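Local structure of precorrin-6A reductase (Rhodobacter capsulatus, 4X7G) at residues A[122-134]-A[184-196]. The protein reduces precorrin-6A with NADPH as hydride donor, probably yielding precorrin-6B on the route to the corrin ring of vitamin B12. Numbering follows the deposited sequence.
Sequences ALPQAPARVFLAI and LLRSETITHVVAK. With 3Y8 (3-[(1R,2S,3S,7S,11S,16S,17R,18R,19R)-2,7,12,18-tetrakis(2-hydroxy-2-oxoethyl)-3,13-bis(3-hydroxy-3-oxopropyl)-1,2,5,7,11,17-hexamethyl-17-(3-oxidanyl-3-oxidanylidene-prop-1-enyl)-3,6,8,10,15,16,18,19,21,24-decahydrocorrin-8-yl]propanoic acid), chain C.
E188 O is held by two nitrogens of R129, NE at 3.1 Å and NH2 at 3.0 Å, both coming from the same face of the carbonyl plane while the oxygen lies in the plane of the guanidinium. A bend at chi3 (66°) folds the arginine chain back over T189, whose positive phi belongs to the Schellman motif ending helix 178-187; R129 thus ties down the carbonyl at that helix end. The E188 carboxylate bonds instead to R168 and H149. One residue position carries both a side-chain and a main-chain link to T191: R129 N donates to T191 OG1 (2.9 Å), and R129 O accepts from T191 N as well as from H192 N. T191 OG1 also bonds H192 ND1 in the plane of the imidazole, fixing the turn of that ring, and P124 CD rests over one imidazole face as a CH-pi contact. From here strands 129-132 and 192-196 run parallel as inner neighbours of a six-stranded sheet, one of two such sheets in this Rossmann-type reductase. F131 sits between two bonds of the pair, its N donating to H192 O and its O accepting from V194 N in an almost straight bond (178°). With CG anti to the backbone N (chi1 180°), the F131 ring reaches helix 178-187, where CD2 meets L185 CD2 at 3.7 Å, crossing at about a right angle. The other sheet face carries V130, L132 and V194; V194 CG2 touches V130 CG1 at 3.8 Å and also meets L132 CD2. At the C-terminal ends the strands open onto the bound tetrapyrrole: K196 NZ donates to its carboxylate oxygen O62 (3.0 Å), and a water accepting from K196 N lies 2.6 Å from A133 O and 2.7 Å from O28 of the ligand.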
ATOM      1  N   ALA A 122      -7.296  21.104  -0.157  1.00 12.45           N
ATOM      2  CA  ALA A 122      -7.785  21.142   1.206  1.00 13.00           C
ATOM      3  C   ALA A 122      -6.925  21.852   2.152  1.00 13.25           C
ATOM      4  O   ALA A 122      -7.347  22.228   3.253  1.00 15.43           O
ATOM      5  CB  ALA A 122      -8.080  19.706   1.695  1.00 14.86           C
ATOM      6  N   LEU A 123      -5.622  21.963   1.831  1.00 13.04           N
ATOM      7  CA  LEU A 123      -4.715  22.582   2.756  1.00 13.99           C
ATOM      8  C   LEU A 123      -5.062  24.070   2.981  1.00 16.24           C
ATOM      9  O   LEU A 123      -5.539  24.692   2.001  1.00 16.73           O
ATOM     10  CB  LEU A 123      -3.298  22.491   2.237  1.00 14.54           C
ATOM     11  CG  LEU A 123      -2.733  21.052   2.242  1.00 13.86           C
ATOM     12  CD1 LEU A 123      -1.362  21.035   1.581  1.00 15.76           C
ATOM     13  CD2 LEU A 123      -2.634  20.532   3.625  1.00 14.07           C
ATOM     14  N   PRO A 124      -4.821  24.572   4.142  1.00 15.31           N
ATOM     15  CA  PRO A 124      -5.113  26.012   4.351  1.00 17.47           C
ATOM     16  C   PRO A 124      -4.254  26.908   3.529  1.00 18.77           C
ATOM     17  O   PRO A 124      -3.189  26.551   3.006  1.00 16.91           O
ATOM     18  CB  PRO A 124      -4.861  26.147   5.817  1.00 17.53           C
ATOM     19  CG  PRO A 124      -3.801  25.155   6.123  1.00 18.32           C
ATOM     20  CD  PRO A 124      -4.059  23.956   5.254  1.00 16.18           C
ATOM     21  N   GLN A 125      -4.715  28.184   3.369  1.00 19.32           N
ATOM     22  CA  GLN A 125      -3.928  29.129   2.664  1.00 18.95           C
ATOM     23  C   GLN A 125      -2.613  29.580   3.367  1.00 16.37           C
ATOM     24  O   GLN A 125      -1.576  29.674   2.746  1.00 19.02           O
ATOM     25  CB  GLN A 125      -4.867  30.333   2.306  1.00 19.39           C
ATOM     26  CG  GLN A 125      -4.139  31.321   1.425  1.00 21.19           C
ATOM     27  CD  GLN A 125      -3.946  30.743   0.028  1.00 26.93           C
ATOM     28  OE1 GLN A 125      -4.611  29.733  -0.391  1.00 30.00           O
ATOM     29  NE2 GLN A 125      -2.982  31.285  -0.687  1.00 28.54           N
ATOM     30  N   ALA A 126      -2.743  29.891   4.614  1.00 16.17           N
ATOM     31  CA  ALA A 126      -1.602  30.350   5.438  1.00 18.27           C
ATOM     32  C   ALA A 126      -0.638  29.181   5.645  1.00 17.11           C
ATOM     33  O   ALA A 126      -1.107  28.010   5.836  1.00 15.93           O
ATOM     34  CB  ALA A 126      -2.175  30.713   6.776  1.00 18.90           C
ATOM     35  N   PRO A 127       0.616  29.483   5.533  1.00 17.26           N
ATOM     36  CA  PRO A 127       1.588  28.376   5.680  1.00 15.63           C
ATOM     37  C   PRO A 127       1.417  27.532   6.944  1.00 15.45           C
ATOM     38  O   PRO A 127       1.211  27.996   8.091  1.00 16.44           O
ATOM     39  CB  PRO A 127       2.947  29.143   5.662  1.00 17.01           C
ATOM     40  CG  PRO A 127       2.661  30.418   4.859  1.00 17.84           C
ATOM     41  CD  PRO A 127       1.339  30.790   5.451  1.00 19.69           C
ATOM     42  N   ALA A 128       1.497  26.217   6.723  1.00 14.42           N
ATOM     43  CA  ALA A 128       1.293  25.186   7.752  1.00 14.53           C
ATOM     44  C   ALA A 128       2.517  24.259   7.749  1.00 11.56           C
ATOM     45  O   ALA A 128       3.443  24.487   7.000  1.00 13.48           O
ATOM     46  CB  ALA A 128      -0.014  24.423   7.433  1.00 15.13           C
ATOM     47  N   ARG A 129       2.451  23.229   8.601  1.00 12.07           N
ATOM     48  CA  ARG A 129       3.549  22.253   8.729  1.00 10.73           C
ATOM     49  C   ARG A 129       2.928  20.880   8.470  1.00 10.11           C
ATOM     50  O   ARG A 129       2.288  20.330   9.345  1.00 10.82           O
ATOM     51  CB  ARG A 129       4.186  22.359  10.088  1.00 11.25           C
ATOM     52  CG  ARG A 129       4.866  23.762  10.281  1.00 11.89           C
ATOM     53  CD  ARG A 129       5.608  23.851  11.601  1.00 13.24           C
ATOM     54  NE  ARG A 129       6.740  22.969  11.700  1.00 12.54           N
ATOM     55  CZ  ARG A 129       7.937  23.191  11.232  1.00 13.32           C
ATOM     56  NH1 ARG A 129       8.171  24.270  10.527  1.00 13.36           N
ATOM     57  NH2 ARG A 129       8.905  22.292  11.369  1.00 13.60           N
ATOM     58  N   VAL A 130       3.066  20.451   7.241  1.00 10.30           N
ATOM     59  CA  VAL A 130       2.240  19.325   6.752  1.00  9.72           C
ATOM     60  C   VAL A 130       3.039  18.071   6.553  1.00 10.55           C
ATOM     61  O   VAL A 130       4.033  18.107   5.835  1.00 11.04           O
ATOM     62  CB  VAL A 130       1.634  19.742   5.405  1.00 11.19           C
ATOM     63  CG1 VAL A 130       0.761  18.599   4.833  1.00 11.65           C
ATOM     64  CG2 VAL A 130       0.846  21.069   5.469  1.00 11.56           C
ATOM     65  N   PHE A 131       2.615  16.991   7.217  1.00 10.30           N
ATOM     66  CA  PHE A 131       3.224  15.702   6.989  1.00 10.24           C
ATOM     67  C   PHE A 131       2.607  15.072   5.768  1.00  9.82           C
ATOM     68  O   PHE A 131       1.375  14.688   5.824  1.00  9.99           O
ATOM     69  CB  PHE A 131       3.129  14.817   8.186  1.00 10.29           C
ATOM     70  CG  PHE A 131       3.748  13.440   8.016  1.00 11.21           C
ATOM     71  CD1 PHE A 131       4.788  13.190   7.143  1.00 11.00           C
ATOM     72  CD2 PHE A 131       3.272  12.408   8.796  1.00 11.81           C
ATOM     73  CE1 PHE A 131       5.366  11.942   7.069  1.00 12.48           C
ATOM     74  CE2 PHE A 131       3.864  11.133   8.733  1.00 12.72           C
ATOM     75  CZ  PHE A 131       4.926  10.922   7.862  1.00 13.26           C
ATOM     76  N   LEU A 132       3.289  15.024   4.619  1.00  9.54           N
ATOM     77  CA  LEU A 132       2.808  14.363   3.418  1.00 10.46           C
ATOM     78  C   LEU A 132       3.130  12.950   3.501  1.00 10.20           C
ATOM     79  O   LEU A 132       4.124  12.483   2.923  1.00 11.90           O
ATOM     80  CB  LEU A 132       3.412  14.962   2.181  1.00 13.90           C
ATOM     81  CG  LEU A 132       3.145  16.344   1.870  1.00 14.56           C
ATOM     82  CD1 LEU A 132       3.786  16.708   0.499  1.00 14.06           C
ATOM     83  CD2 LEU A 132       1.684  16.605   1.812  1.00 14.85           C
ATOM     84  N   ALA A 133       2.314  12.173   4.192  1.00  9.78           N
ATOM     85  CA  ALA A 133       2.576  10.796   4.449  1.00 10.36           C
ATOM     86  C   ALA A 133       2.072   9.930   3.377  1.00 10.83           C
ATOM     87  O   ALA A 133       1.305   8.990   3.575  1.00 12.80           O
ATOM     88  CB  ALA A 133       1.957  10.442   5.801  1.00 12.10           C
ATOM     89  N   ILE A 134       2.508  10.224   2.142  1.00 11.02           N
ATOM     90  CA  ILE A 134       2.008   9.700   0.901  1.00 12.71           C
ATOM     91  C   ILE A 134       3.118   9.167   0.055  1.00 13.61           C
ATOM     92  O   ILE A 134       2.840   8.749  -1.103  1.00 14.87           O
ATOM     93  CB  ILE A 134       1.151  10.669   0.149  1.00 13.84           C
ATOM     94  CG1 ILE A 134       1.997  11.886  -0.241  1.00 16.08           C
ATOM     95  CG2 ILE A 134      -0.121  11.000   0.955  1.00 14.45           C
ATOM     96  CD1 ILE A 134       1.344  12.706  -1.318  1.00 19.33           C
ATOM     97  N   LEU A 184       8.019  11.594  15.706  1.00 13.10           N
ATOM     98  CA  LEU A 184       8.223  12.348  14.481  1.00 13.31           C
ATOM     99  C   LEU A 184       7.304  13.553  14.385  1.00 12.73           C
ATOM    100  O   LEU A 184       7.758  14.644  14.090  1.00 13.10           O
ATOM    101  CB  LEU A 184       8.043  11.406  13.333  1.00 13.73           C
ATOM    102  CG  LEU A 184       8.256  12.053  11.949  1.00 15.05           C
ATOM    103  CD1 LEU A 184       9.662  12.632  11.881  1.00 16.68           C
ATOM    104  CD2 LEU A 184       7.954  11.076  10.860  1.00 15.91           C
ATOM    105  N   LEU A 185       6.039  13.341  14.600  1.00 11.77           N
ATOM    106  CA  LEU A 185       5.097  14.464  14.458  1.00 11.96           C
ATOM    107  C   LEU A 185       5.377  15.533  15.487  1.00 13.26           C
ATOM    108  O   LEU A 185       5.226  16.735  15.219  1.00 14.18           O
ATOM    109  CB  LEU A 185       3.671  13.972  14.606  1.00 13.49           C
ATOM    110  CG  LEU A 185       3.147  13.048  13.559  1.00 14.63           C
ATOM    111  CD1 LEU A 185       1.727  12.557  13.844  1.00 18.00           C
ATOM    112  CD2 LEU A 185       3.088  13.705  12.228  1.00 18.15           C
ATOM    113  N   ARG A 186       5.746  15.114  16.733  1.00 14.05           N
ATOM    114  CA  ARG A 186       6.243  16.127  17.717  0.50 15.19           C
ATOM    115  C   ARG A 186       7.505  16.871  17.290  1.00 15.28           C
ATOM    116  O   ARG A 186       7.575  18.117  17.310  1.00 16.73           O
ATOM    117  CB  ARG A 186       6.503  15.394  19.027  0.50 16.55           C
ATOM    118  CG  ARG A 186       5.253  14.915  19.738  0.50 18.11           C
ATOM    119  CD  ARG A 186       5.440  14.891  21.275  0.50 23.98           C
ATOM    120  NE  ARG A 186       6.644  14.181  21.604  0.50 22.27           N
ATOM    121  CZ  ARG A 186       7.832  14.709  21.871  0.50 26.23           C
ATOM    122  NH1 ARG A 186       8.050  16.016  22.123  0.50 28.53           N
ATOM    123  NH2 ARG A 186       8.817  13.853  22.025  0.50 29.37           N
ATOM    124  N   SER A 187       8.504  16.164  16.956  1.00 16.57           N
ATOM    125  CA  SER A 187       9.800  16.772  16.655  1.00 18.55           C
ATOM    126  C   SER A 187       9.734  17.746  15.479  1.00 19.29           C
ATOM    127  O   SER A 187      10.340  18.850  15.496  1.00 19.43           O
ATOM    128  CB  SER A 187      10.820  15.680  16.484  1.00 22.96           C
ATOM    129  OG  SER A 187      10.785  15.022  15.256  1.00 26.18           O
ATOM    130  N   GLU A 188       8.844  17.453  14.524  1.00 16.27           N
ATOM    131  CA  GLU A 188       8.638  18.309  13.402  1.00 16.06           C
ATOM    132  C   GLU A 188       7.570  19.353  13.610  1.00 14.57           C
ATOM    133  O   GLU A 188       7.294  20.105  12.664  1.00 15.94           O
ATOM    134  CB  GLU A 188       8.310  17.483  12.162  1.00 15.56           C
ATOM    135  CG  GLU A 188       8.568  18.227  10.854  1.00 18.03           C
ATOM    136  CD  GLU A 188      10.002  18.415  10.397  1.00 17.97           C
ATOM    137  OE1 GLU A 188      10.859  17.722  11.050  1.00 17.96           O
ATOM    138  OE2 GLU A 188      10.334  19.050   9.387  1.00 19.52           O
ATOM    139  N   THR A 189       6.958  19.379  14.755  1.00 14.40           N
ATOM    140  CA  THR A 189       5.855  20.317  15.032  1.00 16.40           C
ATOM    141  C   THR A 189       4.831  20.395  13.906  1.00 14.39           C
ATOM    142  O   THR A 189       4.360  21.458  13.520  1.00 15.71           O
ATOM    143  CB  THR A 189       6.349  21.722  15.479  1.00 16.18           C
ATOM    144  OG1 THR A 189       7.204  22.279  14.553  1.00 21.12           O
ATOM    145  CG2 THR A 189       7.186  21.551  16.667  1.00 17.07           C
ATOM    146  N   ILE A 190       4.368  19.215  13.494  1.00 12.89           N
ATOM    147  CA  ILE A 190       3.388  19.108  12.408  1.00 12.13           C
ATOM    148  C   ILE A 190       2.035  19.634  12.860  1.00 11.94           C
ATOM    149  O   ILE A 190       1.635  19.454  14.040  1.00 12.88           O
ATOM    150  CB  ILE A 190       3.307  17.618  12.064  1.00 11.75           C
ATOM    151  CG1 ILE A 190       4.554  17.094  11.459  1.00 12.92           C
ATOM    152  CG2 ILE A 190       2.111  17.341  11.169  1.00 11.37           C
ATOM    153  CD1 ILE A 190       5.048  17.857  10.270  1.00 12.43           C
ATOM    154  N   THR A 191       1.350  20.299  11.935  1.00 11.07           N
ATOM    155  CA  THR A 191       0.016  20.814  12.142  1.00 12.52           C
ATOM    156  C   THR A 191      -1.055  20.045  11.428  1.00 11.71           C
ATOM    157  O   THR A 191      -2.203  20.098  11.813  1.00 12.60           O
ATOM    158  CB  THR A 191      -0.030  22.277  11.704  1.00 12.24           C
ATOM    159  OG1 THR A 191       0.235  22.437  10.330  1.00 13.44           O
ATOM    160  CG2 THR A 191       0.963  23.170  12.491  1.00 14.94           C
ATOM    161  N   HIS A 192      -0.677  19.326  10.354  1.00 11.53           N
ATOM    162  CA  HIS A 192      -1.668  18.659   9.516  1.00 10.49           C
ATOM    163  C   HIS A 192      -1.058  17.405   8.947  1.00  9.84           C
ATOM    164  O   HIS A 192       0.141  17.428   8.591  1.00 10.85           O
ATOM    165  CB  HIS A 192      -2.052  19.479   8.295  1.00 11.27           C
ATOM    166  CG  HIS A 192      -2.764  20.755   8.580  1.00 12.78           C
ATOM    167  ND1 HIS A 192      -2.151  21.874   9.060  1.00 13.50           N
ATOM    168  CD2 HIS A 192      -4.065  21.066   8.418  1.00 12.47           C
ATOM    169  CE1 HIS A 192      -3.045  22.833   9.228  1.00 15.06           C
ATOM    170  NE2 HIS A 192      -4.221  22.359   8.853  1.00 15.52           N
ATOM    171  N   VAL A 193      -1.803  16.305   8.851  1.00  9.56           N
ATOM    172  CA  VAL A 193      -1.348  15.082   8.200  1.00 10.01           C
ATOM    173  C   VAL A 193      -2.158  14.829   6.950  1.00  8.52           C
ATOM    174  O   VAL A 193      -3.399  14.932   7.031  1.00 10.10           O
ATOM    175  CB  VAL A 193      -1.423  13.894   9.147  1.00 11.31           C
ATOM    176  CG1 VAL A 193      -0.990  12.621   8.466  1.00 11.74           C
ATOM    177  CG2 VAL A 193      -0.614  14.125  10.411  1.00 11.44           C
ATOM    178  N   VAL A 194      -1.510  14.511   5.861  1.00  8.95           N
ATOM    179  CA  VAL A 194      -2.171  14.068   4.628  1.00  9.22           C
ATOM    180  C   VAL A 194      -1.916  12.591   4.496  1.00  8.97           C
ATOM    181  O   VAL A 194      -0.754  12.150   4.557  1.00  9.76           O
ATOM    182  CB  VAL A 194      -1.708  14.817   3.405  1.00  9.95           C
ATOM    183  CG1 VAL A 194      -2.304  14.263   2.115  1.00 11.35           C
ATOM    184  CG2 VAL A 194      -2.014  16.306   3.536  1.00 10.72           C
ATOM    185  N   ALA A 195      -2.934  11.777   4.231  1.00  9.08           N
ATOM    186  CA  ALA A 195      -2.835  10.307   4.251  1.00  9.65           C
ATOM    187  C   ALA A 195      -3.764   9.742   3.231  1.00 10.19           C
ATOM    188  O   ALA A 195      -4.900  10.227   3.095  1.00 11.69           O
ATOM    189  CB  ALA A 195      -3.135   9.765   5.621  1.00 11.02           C
ATOM    190  N   LYS A 196      -3.382   8.662   2.576  1.00 10.66           N
ATOM    191  CA  LYS A 196      -4.271   7.815   1.776  1.00 11.48           C
ATOM    192  C   LYS A 196      -4.931   6.802   2.675  1.00 10.69           C
ATOM    193  O   LYS A 196      -4.281   6.293   3.614  1.00 11.12           O
ATOM    194  CB  LYS A 196      -3.456   7.042   0.740  1.00 12.26           C
ATOM    195  CG  LYS A 196      -2.587   7.867  -0.232  1.00 18.85           C
ATOM    196  CD  LYS A 196      -1.715   6.899  -1.195  1.00 17.67           C
ATOM    197  CE  LYS A 196      -0.323   7.370  -1.629  1.00 19.83           C
ATOM    198  NZ  LYS A 196       0.141   6.512  -2.676  1.00 19.97           N
TER
HETATM  199  C48 3Y8 C 302       8.210  -1.443  -2.771  1.00 12.87           C
HETATM  200  C47 3Y8 C 302       8.984  -2.759   0.043  1.00 12.90           C
HETATM  201  C43 3Y8 C 302       6.278  -4.943   5.164  1.00 16.83           C
HETATM  202  C42 3Y8 C 302       6.376  -3.397   4.819  1.00 13.86           C
HETATM  203  C41 3Y8 C 302       5.141  -3.147   3.975  1.00 13.64           C
HETATM  204  C38 3Y8 C 302       1.858  -1.058   3.529  1.00 15.35           C
HETATM  205  C37 3Y8 C 302       2.739  -0.987   4.714  1.00 14.62           C
HETATM  206  C36 3Y8 C 302       4.934  -0.477   5.815  1.00 15.60           C
HETATM  207  C35 3Y8 C 302       3.225   2.014   4.991  1.00 12.30           C
HETATM  208  C32 3Y8 C 302       3.509   6.763   5.936  1.00 14.08           C
HETATM  209  C31 3Y8 C 302       2.853   6.069   4.668  1.00 14.99           C
HETATM  210  C2  3Y8 C 302       3.041   4.657   1.510  1.00 12.47           C
HETATM  211  C1  3Y8 C 302       4.237   3.864   0.874  1.00 14.09           C
HETATM  212  C4  3Y8 C 302       3.742   2.816   2.870  1.00 12.84           C
HETATM  213  C5  3Y8 C 302       3.798   1.823   3.773  1.00 13.92           C
HETATM  214  C7  3Y8 C 302       4.252  -0.628   4.418  1.00 13.63           C
HETATM  215  C8  3Y8 C 302       4.988  -1.667   3.641  1.00 12.36           C
HETATM  216  C6  3Y8 C 302       4.391   0.520   3.595  1.00 13.29           C
HETATM  217  C3  3Y8 C 302       3.101   4.199   2.978  1.00 12.72           C
HETATM  218  C11 3Y8 C 302       7.477  -0.799   0.898  1.00 12.64           C
HETATM  219  C12 3Y8 C 302       8.126  -1.505  -0.184  1.00 11.28           C
HETATM  220  C13 3Y8 C 302       7.874  -0.949  -1.361  1.00 11.89           C
HETATM  221  C14 3Y8 C 302       7.073   0.237  -1.117  1.00 11.82           C
HETATM  222  C15 3Y8 C 302       6.627   1.089  -2.104  1.00 13.46           C
HETATM  223  C16 3Y8 C 302       5.803   2.248  -1.745  1.00 14.19           C
HETATM  224  C17 3Y8 C 302       5.522   3.407  -2.663  1.00 13.73           C
HETATM  225  C18 3Y8 C 302       4.672   4.333  -1.736  1.00 13.74           C
HETATM  226  C19 3Y8 C 302       4.112   3.395  -0.579  1.00 14.37           C
HETATM  227  C20 3Y8 C 302       5.568   4.586   1.114  1.00 14.08           C
HETATM  228  C21 3Y8 C 302      10.479  -2.379   0.424  1.00 13.75           C
HETATM  229  C24 3Y8 C 302       8.452  -0.357   1.994  1.00 13.39           C
HETATM  230  C25 3Y8 C 302       3.181   6.185   1.388  1.00 13.55           C
HETATM  231  C26 3Y8 C 302       1.703   4.153   0.950  1.00 14.59           C
HETATM  232  O59 3Y8 C 302       9.495   6.018  -1.018  1.00 16.45           O
HETATM  233  C57 3Y8 C 302       9.073   5.157  -1.903  1.00 18.01           C
HETATM  234  O58 3Y8 C 302       9.656   4.802  -2.961  1.00 20.98           O
HETATM  235  C56 3Y8 C 302       7.662   4.683  -1.683  1.00 15.96           C
HETATM  236  C55 3Y8 C 302       6.909   4.158  -2.947  1.00 15.13           C
HETATM  237  C54 3Y8 C 302       4.805   2.994  -3.927  1.00 14.30           C
HETATM  238  C60 3Y8 C 302       3.491   5.069  -2.366  1.00 15.00           C
HETATM  239  C61 3Y8 C 302       3.798   6.137  -3.309  1.00 14.61           C
HETATM  240  O62 3Y8 C 302       2.806   6.540  -4.026  1.00 17.22           O
HETATM  241  O63 3Y8 C 302       4.947   6.655  -3.381  1.00 14.14           O
HETATM  242  N24 3Y8 C 302       4.976   2.208  -0.686  1.00 13.18           N
HETATM  243  N23 3Y8 C 302       6.868   0.319   0.227  1.00 12.32           N
HETATM  244  C49 3Y8 C 302       7.010  -2.208  -3.345  1.00 14.30           C
HETATM  245  C50 3Y8 C 302       7.194  -2.834  -4.688  1.00 13.88           C
HETATM  246  O51 3Y8 C 302       8.250  -2.653  -5.336  1.00 14.18           O
HETATM  247  O52 3Y8 C 302       6.241  -3.626  -5.028  1.00 14.02           O
HETATM  248  O23 3Y8 C 302      10.955  -3.009   1.391  1.00 16.05           O
HETATM  249  O22 3Y8 C 302      11.025  -1.524  -0.231  1.00 15.37           O
HETATM  250  C10 3Y8 C 302       6.330  -1.702   1.458  1.00 13.34           C
HETATM  251  C9  3Y8 C 302       5.552  -1.086   2.568  1.00 12.11           C
HETATM  252  N22 3Y8 C 302       5.223   0.276   2.562  1.00 13.17           N
HETATM  253  O44 3Y8 C 302       5.542  -5.217   6.121  1.00 18.13           O
HETATM  254  O45 3Y8 C 302       7.039  -5.634   4.623  1.00 19.70           O
HETATM  255  O39 3Y8 C 302       0.929  -1.922   3.623  1.00 16.16           O
HETATM  256  O40 3Y8 C 302       1.964  -0.221   2.635  1.00 16.96           O
HETATM  257  N21 3Y8 C 302       4.329   2.688   1.729  1.00 14.15           N
HETATM  258  C27 3Y8 C 302       0.465   4.773   1.660  1.00 14.35           C
HETATM  259  O28 3Y8 C 302       0.071   5.857   1.212  1.00 17.16           O
HETATM  260  O29 3Y8 C 302      -0.056   4.194   2.608  1.00 14.81           O
HETATM  261  C30 3Y8 C 302       3.786   5.045   4.099  1.00 13.77           C
HETATM  262  O34 3Y8 C 302       4.580   7.422   5.666  1.00 16.73           O
HETATM  263  O33 3Y8 C 302       2.750   6.650   6.899  1.00 15.65           O
HETATM  264  O   HOH W   1      -0.856   7.580   3.068  1.00 14.94           O